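Local coordinates for DNA mismatch repair protein MUTS (PDB 1FW6), which recognises mismatched bases in DNA and uses a weak ATPase activity in starting their repair, at residues L56-K61 with P69-P74; S203-E208 with L225-R230. All coordinates share one frame; numbering follows the deposited sequence.

Interaction 1. Residues L56-K61 with P69-P74; sequences LVLTHK and PMAGIP. With nucleotides of chain A.
Thr59 and Met70 (a selenomethionine) face each other as an antiparallel hydrogen-bonded pair with two backbone bonds. The first, from Thr59 N to Met70 O, spans 2.8 Å and is fairly straight (162° at the hydrogen). In the return bond, Met70 N lies 2.7 Å from Thr59 O but well above that carbonyl's plane. His60 and Pro69 follow as a non-hydrogen-bonded pair with diverging side chains. Toward the other end the backbones separate, and a water bridges them. It accepts from Gly72 N at 2.8 Å and can donate to Val57 O and to O4' of DT13 of chain A, though other acceptors nearby compete for its protons. The segments belong to the beta hairpin of strands 59-62 and 67-74, at one edge of the mixed sheet of MutS domain I, the mismatch-recognition domain, and one side of it lies on the DNA. Having no side chain, Gly72 can bring its CA to 3.3 Å from O2 of DT13 of chain A. Met70 runs extended until it bends at chi3 (70°), which carries CE to 3.6 Å from C4' of DG12 of chain A. Thr59 OG1 makes a weak, long bond of 3.4 Å to O5' of DT13 of chain A, while its CG2 faces the DG12–DT13 link. Val57 CG2 lies against the phosphate of DG14 of chain A. At the far end the methyls of Leu56 straddle Ile73 CG2, the two side chains crossing at about a right angle. Helix 45-53 backs this layer, Leu50 touching both Leu56 and Ala71.

Interaction 2. Residues S203-E208 with L225-R230; sequences SEAPFE and LAYAQR
Tyr227 turns the CD1–CE1 edge of its ring to the backbone of 203-208, with Glu204 O near the ring plane, 3.3 Å from CE1. Its CG stands opposite the backbone N across the CA–CB bond (chi1 -159°), which sends the ring off the helix toward Ser203; Ala205 CB meets CD1 obliquely at 3.9 Å. At the ring's far end CZ comes to 3.5 Å from Ser203 CB. The polar ends there are buried and turn to Glu177 of strand 177-180: Ser203 OG bonds to its OE2 and also to Arg91 NE, and Tyr227 OH adds a weak bond to that same OE2. A leucine in place of Tyr227 would probably open a gap beside Ser203 and cost Glu177 its weak hydroxyl partner. Beside it the Pro206 ring sits on the helix surface, CG 3.4 Å from Ala226 CB. Arg230, one turn on from Ala226 and bent at chi3 (-50°), reaches back so that Pro206 CD lies near its guanidinium plane, 3.4 Å from NH2. Leu179 of the neighbouring strand backs both Ala205 and Tyr227. Here helix 215-232 folds back on the loop leaving edge strand 201-203, a loop-on-helix closure at the side of the alpha/beta connector domain, whose fold resembles that of RNase H.

In the fold
Interactions 1 and 2 follow one another along the chain without touching, their nearest atoms about 19 Å apart and their centres about 32 Å. Each sits at the edge of a different six-stranded mixed sheet, and they share no strand or helix. Both are partly buried, but 56-61 with 69-74 buries more surface between its segments (453 Å² against 261 Å²). That contact is strand on strand, held by backbone bonds and a water, with one side taken up by nucleotides of chain A. The contact of 203-208 with 225-230 is loop on helix, made mostly by side chains, with one backbone carbonyl at a ring edge and its polar ends answered from outside; its nearest atom is about 23 Å from the DNA.

Interaction 1. Residues L56-K61 with P69-P74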
ATOM      1  N   LEU C  56      -4.446 -18.731   3.990  1.00 60.65           N
ATOM      2  CA  LEU C  56      -4.330 -20.185   4.069  1.00 61.31           C
ATOM      3  C   LEU C  56      -5.666 -20.802   4.486  1.00 61.72           C
ATOM      4  O   LEU C  56      -6.640 -20.089   4.739  1.00 61.71           O
ATOM      5  CB  LEU C  56      -3.257 -20.566   5.091  1.00 61.02           C
ATOM      6  CG  LEU C  56      -1.794 -20.222   4.804  1.00 60.37           C
ATOM      7  CD1 LEU C  56      -0.958 -20.514   6.037  1.00 59.10           C
ATOM      8  CD2 LEU C  56      -1.295 -21.034   3.615  1.00 60.26           C
ATOM      9  N   VAL C  57      -5.708 -22.128   4.553  1.00 62.14           N
ATOM     10  CA  VAL C  57      -6.921 -22.833   4.961  1.00 63.03           C
ATOM     11  C   VAL C  57      -6.814 -23.158   6.446  1.00 63.09           C
ATOM     12  O   VAL C  57      -5.733 -23.489   6.933  1.00 62.44           O
ATOM     13  CB  VAL C  57      -7.102 -24.173   4.186  1.00 63.01           C
ATOM     14  CG1 VAL C  57      -8.309 -24.934   4.731  1.00 61.89           C
ATOM     15  CG2 VAL C  57      -7.270 -23.903   2.696  1.00 63.09           C
ATOM     16  N   LEU C  58      -7.918 -23.050   7.174  1.00 63.19           N
ATOM     17  CA  LEU C  58      -7.867 -23.379   8.586  1.00 65.30           C
ATOM     18  C   LEU C  58      -8.358 -24.811   8.745  1.00 67.22           C
ATOM     19  O   LEU C  58      -9.439 -25.160   8.273  1.00 67.83           O
ATOM     20  CB  LEU C  58      -8.740 -22.436   9.418  1.00 64.73           C
ATOM     21  CG  LEU C  58      -8.062 -21.755  10.619  1.00 63.80           C
ATOM     22  CD1 LEU C  58      -9.060 -21.621  11.760  1.00 63.25           C
ATOM     23  CD2 LEU C  58      -6.866 -22.561  11.085  1.00 63.60           C
ATOM     24  N   THR C  59      -7.546 -25.642   9.390  1.00 68.97           N
ATOM     25  CA  THR C  59      -7.893 -27.038   9.620  1.00 70.81           C
ATOM     26  C   THR C  59      -7.673 -27.329  11.100  1.00 72.29           C
ATOM     27  O   THR C  59      -7.653 -26.408  11.922  1.00 72.01           O
ATOM     28  CB  THR C  59      -7.011 -27.984   8.773  1.00 70.94           C
ATOM     29  OG1 THR C  59      -6.992 -27.527   7.416  1.00 71.80           O
ATOM     30  CG2 THR C  59      -7.569 -29.402   8.790  1.00 71.02           C
ATOM     31  N   HIS C  60      -7.515 -28.604  11.442  1.00 74.23           N
ATOM     32  CA  HIS C  60      -7.299 -28.997  12.828  1.00 76.17           C
ATOM     33  C   HIS C  60      -6.441 -30.247  12.958  1.00 76.74           C
ATOM     34  O   HIS C  60      -6.312 -31.028  12.017  1.00 77.05           O
ATOM     35  CB  HIS C  60      -8.635 -29.241  13.557  1.00 77.52           C
ATOM     36  CG  HIS C  60      -9.858 -28.967  12.731  1.00 79.48           C
ATOM     37  ND1 HIS C  60     -11.042 -28.537  13.290  1.00 80.31           N
ATOM     38  CD2 HIS C  60     -10.089 -29.071  11.400  1.00 80.25           C
ATOM     39  CE1 HIS C  60     -11.948 -28.381  12.338  1.00 80.52           C
ATOM     40  NE2 HIS C  60     -11.394 -28.698  11.182  1.00 81.16           N
ATOM     41  N   LYS C  61      -5.843 -30.415  14.133  1.00 77.74           N
ATOM     42  CA  LYS C  61      -5.019 -31.581  14.440  1.00 78.78           C
ATOM     43  C   LYS C  61      -5.663 -32.177  15.684  1.00 79.66           C
ATOM     44  O   LYS C  61      -5.382 -31.752  16.808  1.00 79.78           O
ATOM     45  CB  LYS C  61      -3.573 -31.174  14.742  1.00 78.79           C
ATOM     46  CG  LYS C  61      -2.620 -32.350  14.956  1.00 78.35           C
ATOM     47  CD  LYS C  61      -2.537 -33.233  13.720  1.00 77.56           C
ATOM     48  CE  LYS C  61      -1.555 -34.373  13.920  1.00 77.74           C
ATOM     49  NZ  LYS C  61      -0.177 -33.870  14.167  1.00 76.55           N
ATOM     50  N   PRO C  69      -6.712 -25.939  16.361  1.00 65.68           N
ATOM     51  CA  PRO C  69      -6.691 -25.484  14.971  1.00 64.92           C
ATOM     52  C   PRO C  69      -5.294 -25.682  14.385  1.00 63.99           C
ATOM     53  O   PRO C  69      -4.299 -25.714  15.119  1.00 63.07           O
ATOM     54  CB  PRO C  69      -7.065 -24.004  15.084  1.00 65.21           C
ATOM     55  CG  PRO C  69      -7.859 -23.938  16.359  1.00 64.58           C
ATOM     56  CD  PRO C  69      -7.052 -24.826  17.262  1.00 65.42           C
HETATM   57  N   MSE C  70      -5.226 -25.812  13.064  1.00 62.62           N
HETATM   58  CA  MSE C  70      -3.956 -26.008  12.382  1.00 61.30           C
HETATM   59  C   MSE C  70      -3.918 -25.280  11.047  1.00 59.18           C
HETATM   60  O   MSE C  70      -4.916 -25.219  10.330  1.00 57.99           O
HETATM   61  CB  MSE C  70      -3.703 -27.503  12.149  1.00 63.15           C
HETATM   62  CG  MSE C  70      -2.461 -27.808  11.309  1.00 65.93           C
HETATM   63 SE   MSE C  70      -2.193 -29.692  10.920  1.00 69.84          SE
HETATM   64  CE  MSE C  70      -3.657 -29.947   9.686  1.00 68.79           C
ATOM     65  N   ALA C  71      -2.747 -24.729  10.737  1.00 57.30           N
ATOM     66  CA  ALA C  71      -2.495 -24.011   9.488  1.00 54.86           C
ATOM     67  C   ALA C  71      -1.026 -24.212   9.152  1.00 53.51           C
ATOM     68  O   ALA C  71      -0.153 -24.069  10.017  1.00 52.80           O
ATOM     69  CB  ALA C  71      -2.789 -22.532   9.651  1.00 54.92           C
ATOM     70  N   GLY C  72      -0.747 -24.550   7.898  1.00 51.86           N
ATOM     71  CA  GLY C  72       0.632 -24.774   7.513  1.00 51.02           C
ATOM     72  C   GLY C  72       0.964 -24.374   6.093  1.00 50.15           C
ATOM     73  O   GLY C  72       0.083 -24.165   5.257  1.00 51.26           O
ATOM     74  N   ILE C  73       2.254 -24.269   5.817  1.00 48.58           N
ATOM     75  CA  ILE C  73       2.700 -23.894   4.496  1.00 48.15           C
ATOM     76  C   ILE C  73       3.808 -24.847   4.095  1.00 48.69           C
ATOM     77  O   ILE C  73       4.608 -25.253   4.941  1.00 49.66           O
ATOM     78  CB  ILE C  73       3.233 -22.444   4.491  1.00 47.58           C
ATOM     79  CG1 ILE C  73       4.331 -22.286   5.543  1.00 47.33           C
ATOM     80  CG2 ILE C  73       2.104 -21.479   4.786  1.00 46.52           C
ATOM     81  CD1 ILE C  73       4.856 -20.868   5.680  1.00 47.58           C
ATOM     82  N   PRO C  74       3.849 -25.250   2.812  1.00 48.26           N
ATOM     83  CA  PRO C  74       4.895 -26.166   2.344  1.00 48.57           C
ATOM     84  C   PRO C  74       6.261 -25.483   2.414  1.00 49.60           C
ATOM     85  O   PRO C  74       6.400 -24.330   2.022  1.00 47.82           O
ATOM     86  CB  PRO C  74       4.461 -26.487   0.913  1.00 48.00           C
ATOM     87  CG  PRO C  74       3.644 -25.302   0.519  1.00 47.29           C
ATOM     88  CD  PRO C  74       2.860 -24.994   1.751  1.00 46.98           C
TER
ATOM     89  P    DT A  13      -6.529 -30.458   4.870  1.00 61.54           P
ATOM     90  OP1  DT A  13      -7.957 -30.189   5.158  1.00 61.27           O
ATOM     91  OP2  DT A  13      -6.156 -31.337   3.732  1.00 59.23           O
ATOM     92  O5'  DT A  13      -5.796 -29.068   4.664  1.00 62.12           O
ATOM     93  C5'  DT A  13      -4.559 -28.847   5.313  1.00 62.23           C
ATOM     94  C4'  DT A  13      -4.055 -27.449   5.058  1.00 63.12           C
ATOM     95  O4'  DT A  13      -2.814 -27.349   5.783  1.00 63.51           O
ATOM     96  C3'  DT A  13      -3.704 -27.156   3.602  1.00 63.25           C
ATOM     97  O3'  DT A  13      -3.819 -25.749   3.338  1.00 62.61           O
ATOM     98  C2'  DT A  13      -2.272 -27.652   3.489  1.00 63.54           C
ATOM     99  C1'  DT A  13      -1.711 -27.544   4.911  1.00 63.04           C
ATOM    100  N1   DT A  13      -1.012 -28.764   5.366  1.00 62.38           N
ATOM    101  C2   DT A  13      -0.449 -28.766   6.627  1.00 62.39           C
ATOM    102  O2   DT A  13      -0.503 -27.818   7.388  1.00 61.37           O
ATOM    103  N3   DT A  13       0.184 -29.934   6.965  1.00 62.03           N
ATOM    104  C4   DT A  13       0.310 -31.068   6.194  1.00 61.65           C
ATOM    105  O4   DT A  13       0.918 -32.037   6.639  1.00 60.43           O
ATOM    106  C5   DT A  13      -0.311 -30.997   4.884  1.00 62.01           C
ATOM    107  C7   DT A  13      -0.236 -32.181   3.971  1.00 62.34           C
ATOM    108  C6   DT A  13      -0.930 -29.864   4.544  1.00 61.53           C
ATOM    109  P    DG A  14      -4.145 -25.235   1.851  1.00 61.37           P
ATOM    110  OP1  DG A  14      -4.276 -23.759   1.919  1.00 61.27           O
ATOM    111  OP2  DG A  14      -5.258 -26.043   1.290  1.00 61.81           O
ATOM    112  O5'  DG A  14      -2.819 -25.567   1.041  1.00 61.40           O
ATOM    113  C5'  DG A  14      -1.583 -24.951   1.384  1.00 62.74           C
ATOM    114  C4'  DG A  14      -0.486 -25.457   0.477  1.00 64.00           C
ATOM    115  O4'  DG A  14      -0.313 -26.876   0.695  1.00 63.93           O
ATOM    116  C3'  DG A  14      -0.794 -25.295  -1.010  1.00 65.09           C
ATOM    117  O3'  DG A  14       0.414 -25.032  -1.730  1.00 66.11           O
ATOM    118  C2'  DG A  14      -1.377 -26.641  -1.396  1.00 65.64           C
ATOM    119  C1'  DG A  14      -0.626 -27.602  -0.489  1.00 65.10           C
ATOM    120  N9   DG A  14      -1.408 -28.775  -0.103  1.00 64.94           N
ATOM    121  C8   DG A  14      -2.748 -28.819   0.199  1.00 64.62           C
ATOM    122  N7   DG A  14      -3.165 -30.016   0.509  1.00 64.43           N
ATOM    123  C5   DG A  14      -2.031 -30.809   0.407  1.00 64.83           C
ATOM    124  C6   DG A  14      -1.860 -32.203   0.620  1.00 65.04           C
ATOM    125  O6   DG A  14      -2.704 -33.042   0.962  1.00 64.40           O
ATOM    126  N1   DG A  14      -0.543 -32.593   0.398  1.00 65.88           N
ATOM    127  C2   DG A  14       0.478 -31.756   0.013  1.00 65.56           C
ATOM    128  N2   DG A  14       1.683 -32.320  -0.157  1.00 65.43           N
ATOM    129  N3   DG A  14       0.329 -30.460  -0.186  1.00 65.18           N
ATOM    130  C4   DG A  14      -0.939 -30.058   0.025  1.00 64.78           C
ATOM    131  P    DG A  12      -8.336 -34.768   8.179  1.00 70.60           P
ATOM    132  OP1  DG A  12      -9.747 -34.531   8.577  1.00 70.79           O
ATOM    133  OP2  DG A  12      -8.009 -35.010   6.745  1.00 68.79           O
ATOM    134  O5'  DG A  12      -7.461 -33.551   8.711  1.00 70.88           O
ATOM    135  C5'  DG A  12      -6.043 -33.670   8.808  1.00 69.24           C
ATOM    136  C4'  DG A  12      -5.374 -32.582   8.003  1.00 67.99           C
ATOM    137  O4'  DG A  12      -4.036 -33.047   7.693  1.00 68.26           O
ATOM    138  C3'  DG A  12      -6.044 -32.335   6.650  1.00 67.05           C
ATOM    139  O3'  DG A  12      -5.853 -30.983   6.231  1.00 63.72           O
ATOM    140  C2'  DG A  12      -5.321 -33.288   5.721  1.00 67.68           C
ATOM    141  C1'  DG A  12      -3.918 -33.299   6.297  1.00 67.67           C
ATOM    142  N9   DG A  12      -3.239 -34.578   6.114  1.00 66.48           N
ATOM    143  C8   DG A  12      -3.628 -35.605   5.289  1.00 66.09           C
ATOM    144  N7   DG A  12      -2.766 -36.584   5.252  1.00 66.22           N
ATOM    145  C5   DG A  12      -1.760 -36.185   6.122  1.00 66.24           C
ATOM    146  C6   DG A  12      -0.539 -36.824   6.469  1.00 66.56           C
ATOM    147  O6   DG A  12      -0.084 -37.896   6.047  1.00 66.29           O
ATOM    148  N1   DG A  12       0.185 -36.073   7.396  1.00 65.38           N
ATOM    149  C2   DG A  12      -0.210 -34.861   7.912  1.00 65.33           C
ATOM    150  N2   DG A  12       0.631 -34.285   8.787  1.00 65.46           N
ATOM    151  N3   DG A  12      -1.341 -34.252   7.586  1.00 65.01           N
ATOM    152  C4   DG A  12      -2.057 -34.964   6.689  1.00 65.94           C
TER
HETATM  153  O   HOH W   1      -2.909 -24.368   6.125  1.00 36.67           O

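Interaction 2. Residues S203-E208 with L225-R230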
ATOM      1  N   SER C 203      12.724  -3.143  18.477  1.00 43.95           N
ATOM      2  CA  SER C 203      12.911  -4.459  19.073  1.00 43.93           C
ATOM      3  C   SER C 203      13.756  -4.396  20.336  1.00 44.47           C
ATOM      4  O   SER C 203      14.647  -3.555  20.464  1.00 44.66           O
ATOM      5  CB  SER C 203      13.544  -5.414  18.065  1.00 42.79           C
ATOM      6  OG  SER C 203      12.682  -5.603  16.959  1.00 39.75           O
ATOM      7  N   GLU C 204      13.464  -5.295  21.267  1.00 45.36           N
ATOM      8  CA  GLU C 204      14.174  -5.341  22.538  1.00 46.64           C
ATOM      9  C   GLU C 204      15.490  -6.082  22.472  1.00 45.73           C
ATOM     10  O   GLU C 204      15.589  -7.137  21.852  1.00 46.06           O
ATOM     11  CB  GLU C 204      13.304  -6.005  23.599  1.00 49.03           C
ATOM     12  CG  GLU C 204      12.645  -5.048  24.560  1.00 54.06           C
ATOM     13  CD  GLU C 204      11.769  -5.767  25.569  1.00 57.11           C
ATOM     14  OE1 GLU C 204      10.712  -6.309  25.169  1.00 58.66           O
ATOM     15  OE2 GLU C 204      12.145  -5.795  26.760  1.00 58.22           O
ATOM     16  N   ALA C 205      16.500  -5.532  23.132  1.00 44.83           N
ATOM     17  CA  ALA C 205      17.810  -6.164  23.170  1.00 44.69           C
ATOM     18  C   ALA C 205      18.561  -5.754  24.429  1.00 44.46           C
ATOM     19  O   ALA C 205      18.334  -4.682  24.980  1.00 43.19           O
ATOM     20  CB  ALA C 205      18.618  -5.782  21.935  1.00 44.50           C
ATOM     21  N   PRO C 206      19.435  -6.631  24.925  1.00 45.34           N
ATOM     22  CA  PRO C 206      20.205  -6.306  26.126  1.00 45.63           C
ATOM     23  C   PRO C 206      21.332  -5.363  25.736  1.00 45.43           C
ATOM     24  O   PRO C 206      22.078  -5.640  24.796  1.00 45.52           O
ATOM     25  CB  PRO C 206      20.731  -7.665  26.581  1.00 46.55           C
ATOM     26  CG  PRO C 206      20.878  -8.415  25.291  1.00 45.80           C
ATOM     27  CD  PRO C 206      19.602  -8.051  24.564  1.00 46.16           C
ATOM     28  N   PHE C 207      21.448  -4.247  26.449  1.00 44.69           N
ATOM     29  CA  PHE C 207      22.491  -3.286  26.155  1.00 43.76           C
ATOM     30  C   PHE C 207      23.664  -3.364  27.109  1.00 43.99           C
ATOM     31  O   PHE C 207      24.111  -2.350  27.643  1.00 45.09           O
ATOM     32  CB  PHE C 207      21.931  -1.871  26.147  1.00 43.38           C
ATOM     33  CG  PHE C 207      21.232  -1.511  24.876  1.00 42.92           C
ATOM     34  CD1 PHE C 207      20.025  -2.106  24.536  1.00 42.52           C
ATOM     35  CD2 PHE C 207      21.780  -0.573  24.015  1.00 42.51           C
ATOM     36  CE1 PHE C 207      19.376  -1.775  23.360  1.00 41.82           C
ATOM     37  CE2 PHE C 207      21.138  -0.237  22.838  1.00 42.74           C
ATOM     38  CZ  PHE C 207      19.931  -0.839  22.510  1.00 42.57           C
ATOM     39  N   GLU C 208      24.166  -4.570  27.328  1.00 44.16           N
ATOM     40  CA  GLU C 208      25.319  -4.737  28.198  1.00 43.72           C
ATOM     41  C   GLU C 208      26.519  -4.319  27.352  1.00 42.53           C
ATOM     42  O   GLU C 208      26.688  -4.772  26.223  1.00 42.10           O
ATOM     43  CB  GLU C 208      25.447  -6.196  28.650  1.00 44.49           C
ATOM     44  CG  GLU C 208      24.175  -6.768  29.296  1.00 46.14           C
ATOM     45  CD  GLU C 208      23.586  -5.849  30.369  1.00 46.58           C
ATOM     46  OE1 GLU C 208      24.370  -5.361  31.213  1.00 45.32           O
ATOM     47  OE2 GLU C 208      22.347  -5.622  30.370  1.00 45.07           O
ATOM     48  N   LEU C 225      25.252  -6.958  18.715  1.00 31.30           N
ATOM     49  CA  LEU C 225      25.807  -8.300  18.761  1.00 31.24           C
ATOM     50  C   LEU C 225      24.866  -9.269  19.450  1.00 31.35           C
ATOM     51  O   LEU C 225      24.615 -10.353  18.940  1.00 32.40           O
ATOM     52  CB  LEU C 225      27.168  -8.276  19.463  1.00 30.19           C
ATOM     53  CG  LEU C 225      28.324  -7.647  18.672  1.00 29.12           C
ATOM     54  CD1 LEU C 225      29.542  -7.451  19.569  1.00 26.75           C
ATOM     55  CD2 LEU C 225      28.655  -8.549  17.482  1.00 26.47           C
ATOM     56  N   ALA C 226      24.336  -8.869  20.600  1.00 31.97           N
ATOM     57  CA  ALA C 226      23.423  -9.720  21.356  1.00 32.42           C
ATOM     58  C   ALA C 226      22.241 -10.152  20.491  1.00 33.06           C
ATOM     59  O   ALA C 226      21.976 -11.349  20.331  1.00 33.22           O
ATOM     60  CB  ALA C 226      22.927  -8.974  22.578  1.00 32.61           C
ATOM     61  N   TYR C 227      21.544  -9.165  19.934  1.00 32.58           N
ATOM     62  CA  TYR C 227      20.384  -9.396  19.082  1.00 32.49           C
ATOM     63  C   TYR C 227      20.740 -10.256  17.852  1.00 33.60           C
ATOM     64  O   TYR C 227      20.189 -11.341  17.664  1.00 33.39           O
ATOM     65  CB  TYR C 227      19.807  -8.040  18.643  1.00 31.10           C
ATOM     66  CG  TYR C 227      18.364  -8.067  18.193  1.00 29.70           C
ATOM     67  CD1 TYR C 227      17.322  -8.135  19.109  1.00 30.61           C
ATOM     68  CD2 TYR C 227      18.038  -8.017  16.847  1.00 31.07           C
ATOM     69  CE1 TYR C 227      15.986  -8.151  18.686  1.00 30.48           C
ATOM     70  CE2 TYR C 227      16.712  -8.033  16.414  1.00 30.78           C
ATOM     71  CZ  TYR C 227      15.691  -8.099  17.333  1.00 31.10           C
ATOM     72  OH  TYR C 227      14.381  -8.108  16.886  1.00 31.77           O
ATOM     73  N   ALA C 228      21.665  -9.773  17.026  1.00 34.95           N
ATOM     74  CA  ALA C 228      22.082 -10.487  15.820  1.00 36.74           C
ATOM     75  C   ALA C 228      22.526 -11.923  16.082  1.00 38.44           C
ATOM     76  O   ALA C 228      22.149 -12.821  15.340  1.00 37.59           O
ATOM     77  CB  ALA C 228      23.189  -9.724  15.121  1.00 35.46           C
ATOM     78  N   GLN C 229      23.331 -12.137  17.124  1.00 41.56           N
ATOM     79  CA  GLN C 229      23.794 -13.484  17.468  1.00 43.79           C
ATOM     80  C   GLN C 229      22.610 -14.395  17.715  1.00 45.06           C
ATOM     81  O   GLN C 229      22.672 -15.592  17.466  1.00 45.05           O
ATOM     82  CB  GLN C 229      24.669 -13.473  18.726  1.00 43.63           C
ATOM     83  CG  GLN C 229      26.155 -13.268  18.461  1.00 46.93           C
ATOM     84  CD  GLN C 229      27.035 -13.553  19.686  1.00 48.43           C
ATOM     85  OE1 GLN C 229      27.069 -12.776  20.649  1.00 48.55           O
ATOM     86  NE2 GLN C 229      27.751 -14.674  19.647  1.00 48.98           N
ATOM     87  N   ARG C 230      21.525 -13.809  18.201  1.00 47.68           N
ATOM     88  CA  ARG C 230      20.309 -14.552  18.503  1.00 50.83           C
ATOM     89  C   ARG C 230      19.503 -14.924  17.261  1.00 51.83           C
ATOM     90  O   ARG C 230      19.001 -16.038  17.164  1.00 52.34           O
ATOM     91  CB  ARG C 230      19.436 -13.726  19.447  1.00 52.97           C
ATOM     92  CG  ARG C 230      18.180 -14.414  19.962  1.00 55.25           C
ATOM     93  CD  ARG C 230      17.348 -13.412  20.761  1.00 57.97           C
ATOM     94  NE  ARG C 230      18.157 -12.716  21.765  1.00 59.81           N
ATOM     95  CZ  ARG C 230      17.822 -11.562  22.346  1.00 60.00           C
ATOM     96  NH1 ARG C 230      16.681 -10.956  22.027  1.00 59.31           N
ATOM     97  NH2 ARG C 230      18.637 -11.014  23.245  1.00 59.42           N
TER